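PDB 3RPZ: ADP/ATP-dependent NAD(P)H-hydrate dehydratase from Bacillus subtilis, which catalyses the ADP- or ATP-dependent dehydration of hydrated NADH and NADPH, probably restoring the damaged dinucleotides to working cofactors. Local coordinates for residues G52-G57 against P75-A80. Numbering follows the deposited sequence.
Sequences GAMRSG and PVLPEA. With NPW (beta-6-hydroxy-1,4,5,6-tetrahydronicotinamide adenine dinucleotide phosphate), chain D.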
loop_
_atom_site.group_PDB
_atom_site.type_symbol
_atom_site.label_atom_id
_atom_site.label_comp_id
_atom_site.label_asym_id
_atom_site.label_seq_id
_atom_site.Cartn_x
_atom_site.Cartn_y
_atom_site.Cartn_z
ATOM N N GLY A 52 -2.773 -14.090 -5.870
ATOM C CA GLY A 52 -2.937 -15.511 -5.638
ATOM C C GLY A 52 -1.945 -16.342 -6.414
ATOM O O GLY A 52 -1.394 -17.322 -5.904
ATOM N N ALA A 53 -1.692 -15.981 -7.657
ATOM C CA ALA A 53 -0.794 -16.727 -8.528
ATOM C C ALA A 53 0.659 -16.618 -8.048
ATOM O O ALA A 53 1.338 -17.642 -7.939
ATOM C CB ALA A 53 -0.984 -16.282 -9.982
ATOM N N MET A 54 1.117 -15.392 -7.826
ATOM C CA MET A 54 2.522 -15.236 -7.470
ATOM C C MET A 54 2.824 -15.788 -6.103
ATOM O O MET A 54 3.954 -16.217 -5.852
ATOM C CB MET A 54 3.002 -13.803 -7.646
ATOM C CG MET A 54 2.835 -13.306 -9.060
ATOM S SD MET A 54 4.024 -12.008 -9.504
ATOM C CE MET A 54 5.428 -13.019 -9.694
ATOM N N ARG A 55 1.838 -15.798 -5.202
ATOM C CA ARG A 55 1.999 -16.450 -3.909
ATOM C C ARG A 55 2.060 -17.955 -4.005
ATOM O O ARG A 55 2.459 -18.605 -3.038
ATOM C CB ARG A 55 0.817 -16.074 -3.017
ATOM C CG ARG A 55 0.910 -14.727 -2.347
ATOM C CD ARG A 55 1.958 -14.692 -1.262
ATOM N NE ARG A 55 1.895 -13.505 -0.478
ATOM C CZ ARG A 55 2.900 -12.979 0.198
ATOM N NH1 ARG A 55 4.089 -13.482 0.160
ATOM N NH2 ARG A 55 2.672 -11.896 0.927
ATOM N N SER A 56 1.631 -18.551 -5.110
ATOM C CA SER A 56 1.400 -19.972 -5.215
ATOM C C SER A 56 2.427 -20.751 -5.978
ATOM O O SER A 56 2.148 -21.789 -6.573
ATOM C CB SER A 56 -0.007 -20.252 -5.696
ATOM O OG SER A 56 -0.939 -19.788 -4.707
ATOM N N GLY A 57 3.677 -20.284 -5.986
ATOM C CA GLY A 57 4.795 -21.128 -6.372
ATOM C C GLY A 57 5.234 -21.136 -7.838
ATOM O O GLY A 57 6.077 -21.941 -8.202
ATOM N N PRO A 75 1.959 -1.294 -7.733
ATOM C CA PRO A 75 2.475 -0.943 -6.417
ATOM C C PRO A 75 2.279 -2.048 -5.390
ATOM O O PRO A 75 3.060 -2.156 -4.417
ATOM C CB PRO A 75 1.685 0.278 -6.002
ATOM C CG PRO A 75 0.926 0.685 -7.167
ATOM C CD PRO A 75 0.939 -0.357 -8.207
ATOM N N VAL A 76 1.266 -2.902 -5.596
ATOM C CA VAL A 76 0.939 -3.976 -4.647
ATOM C C VAL A 76 1.619 -5.286 -5.020
ATOM O O VAL A 76 2.052 -6.065 -4.130
ATOM C CB VAL A 76 -0.600 -4.138 -4.612
ATOM C CG1 VAL A 76 -0.976 -5.247 -3.651
ATOM C CG2 VAL A 76 -1.301 -2.772 -4.229
ATOM N N LEU A 77 1.769 -5.543 -6.332
ATOM C CA LEU A 77 2.359 -6.747 -6.865
ATOM C C LEU A 77 3.429 -6.320 -7.887
ATOM O O LEU A 77 3.262 -6.508 -9.103
ATOM C CB LEU A 77 1.324 -7.633 -7.510
ATOM C CG LEU A 77 1.782 -8.995 -7.992
ATOM C CD1 LEU A 77 2.210 -9.907 -6.853
ATOM C CD2 LEU A 77 0.665 -9.659 -8.821
ATOM N N PRO A 78 4.525 -5.750 -7.417
ATOM C CA PRO A 78 5.536 -5.275 -8.341
ATOM C C PRO A 78 6.267 -6.407 -9.055
ATOM O O PRO A 78 7.010 -6.124 -10.006
ATOM C CB PRO A 78 6.478 -4.425 -7.439
ATOM C CG PRO A 78 6.277 -5.005 -6.083
ATOM C CD PRO A 78 4.834 -5.330 -6.015
ATOM N N GLU A 79 6.091 -7.653 -8.635
ATOM C CA GLU A 79 6.816 -8.767 -9.178
ATOM C C GLU A 79 6.294 -9.256 -10.527
ATOM O O GLU A 79 7.004 -9.959 -11.233
ATOM C CB GLU A 79 6.838 -9.925 -8.180
ATOM C CG GLU A 79 7.534 -9.573 -6.837
ATOM C CD GLU A 79 6.718 -8.752 -5.858
ATOM O OE1 GLU A 79 5.488 -8.576 -6.020
ATOM O OE2 GLU A 79 7.337 -8.358 -4.839
ATOM N N ALA A 80 5.087 -8.885 -10.899
ATOM C CA ALA A 80 4.501 -9.252 -12.160
ATOM C C ALA A 80 4.944 -8.328 -13.263
ATOM O O ALA A 80 5.249 -7.150 -13.004
ATOM C CB ALA A 80 2.972 -9.195 -12.068
HETATM P P NPW D . 15.481 -21.794 -18.661
HETATM O O1 NPW D . 14.735 -21.326 -19.890
HETATM O O2 NPW D . 14.745 -21.770 -17.361
HETATM O O3 NPW D . 16.224 -23.129 -18.848
HETATM P PA NPW D . 15.672 -13.779 -19.274
HETATM P PB NPW D . 14.566 -12.501 -16.906
HETATM C C1A NPW D . 17.948 -18.847 -17.958
HETATM C C1B NPW D . 13.048 -8.151 -15.934
HETATM N N1C NPW D . 12.224 -8.557 -14.820
HETATM N N1D NPW D . 20.151 -21.750 -14.379
HETATM C C2A NPW D . 16.566 -19.406 -18.290
HETATM O O2A NPW D . 16.740 -20.791 -18.510
HETATM C C2B NPW D . 14.557 -8.232 -15.681
HETATM O O2B NPW D . 15.026 -7.187 -14.865
HETATM C C2C NPW D . 11.241 -7.847 -14.334
HETATM C C2D NPW D . 19.914 -22.000 -15.675
HETATM C C3A NPW D . 16.190 -18.631 -19.540
HETATM O O3A NPW D . 16.804 -19.163 -20.733
HETATM C C3B NPW D . 15.033 -8.139 -17.145
HETATM O O3B NPW D . 15.046 -6.752 -17.507
HETATM C C3C NPW D . 10.312 -8.068 -13.450
HETATM N N3D NPW D . 19.326 -21.205 -16.585
HETATM C C4B NPW D . 13.922 -8.883 -17.900
HETATM O O4B NPW D . 12.780 -9.033 -17.008
HETATM C C4C NPW D . 10.300 -9.471 -12.853
HETATM C C4D NPW D . 18.998 -20.024 -16.045
HETATM O O4D NPW D . 17.866 -17.472 -18.343
HETATM C C4E NPW D . 16.796 -17.274 -19.237
HETATM C C5A NPW D . 19.170 -19.663 -14.681
HETATM C C5B NPW D . 14.341 -10.280 -18.369
HETATM O O5B NPW D . 14.977 -10.995 -17.307
HETATM C C5C NPW D . 11.006 -10.426 -13.798
HETATM C C5E NPW D . 15.807 -16.329 -18.553
HETATM O O5E NPW D . 16.364 -15.019 -18.563
HETATM C C6C NPW D . 12.415 -9.901 -14.191
HETATM O O6C NPW D . 13.304 -9.791 -13.084
HETATM C C6D NPW D . 19.795 -20.590 -13.783
HETATM N N6D NPW D . 20.041 -20.395 -12.498
HETATM N N7A NPW D . 18.679 -18.408 -14.382
HETATM C C7C NPW D . 9.399 -7.070 -12.973
HETATM N N7C NPW D . 8.525 -7.403 -12.036
HETATM O O7C NPW D . 9.403 -5.918 -13.478
HETATM C C8A NPW D . 18.168 -17.975 -15.599
HETATM N N9A NPW D . 18.395 -18.984 -16.575
HETATM O OA1 NPW D . 14.986 -14.156 -20.520
HETATM O OA2 NPW D . 16.799 -12.872 -19.285
HETATM O OA3 NPW D . 14.499 -13.322 -18.275
HETATM O OB1 NPW D . 15.624 -12.950 -16.000
HETATM O OB2 NPW D . 13.149 -12.547 -16.427
#
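At the nicotinamide end of the NPW pocket, the type I beta turn from Leu-77 to Ala-80 is backed by Met-54, which reaches over from helix 44-54, beside the parallel strands of a ribokinase-like alpha/beta fold. The evidence that one side chain carries the contact is that every cross-segment pair within 4.5 Å involves Met-54, and no hydrogen bond joins the segments. Its sulfur meets the turn backbone, with SD 3.6 Å from Ala-80 N, and it also lies 3.8 Å from CD1 of Leu-77 and 3.9 Å from CB of Ala-80. CB of Leu-77 already points toward the helix, and with CG anti to the backbone N (chi1 -174°) CD1 comes up against the sulfur, where the leucine also packs on Leu-47 and Leu-51 of the same helix. A bend at chi3 of 75° turns the methionine methyl toward Glu-79, where CE comes 3.7 Å from CB. Of the glutamate side chain, CB is the atom that meets the methionine; the carboxylate looks to the second subunit, where OE2 accepts a hydrogen bond from His-265 N, so the turn is also tied into the subunit interface. Cut back to an alanine here, Met-54 loses its sulfur and methyl, and a gap is likely to open behind the turn, with Glu-79 CB and Ala-80 CB left without their apolar partner. Leu-61 of strand 60-65 and Leu-263 of the second subunit also pack on Met-54, consistent with its burial. The turn offers its backbone to the ligand: carboxamide N7C of NPW donates a hydrogen bond to Pro-78 O at 2.8 Å with an N-H...O angle of 141°, while Glu-79 O lies 3.1 Å from the same nitrogen.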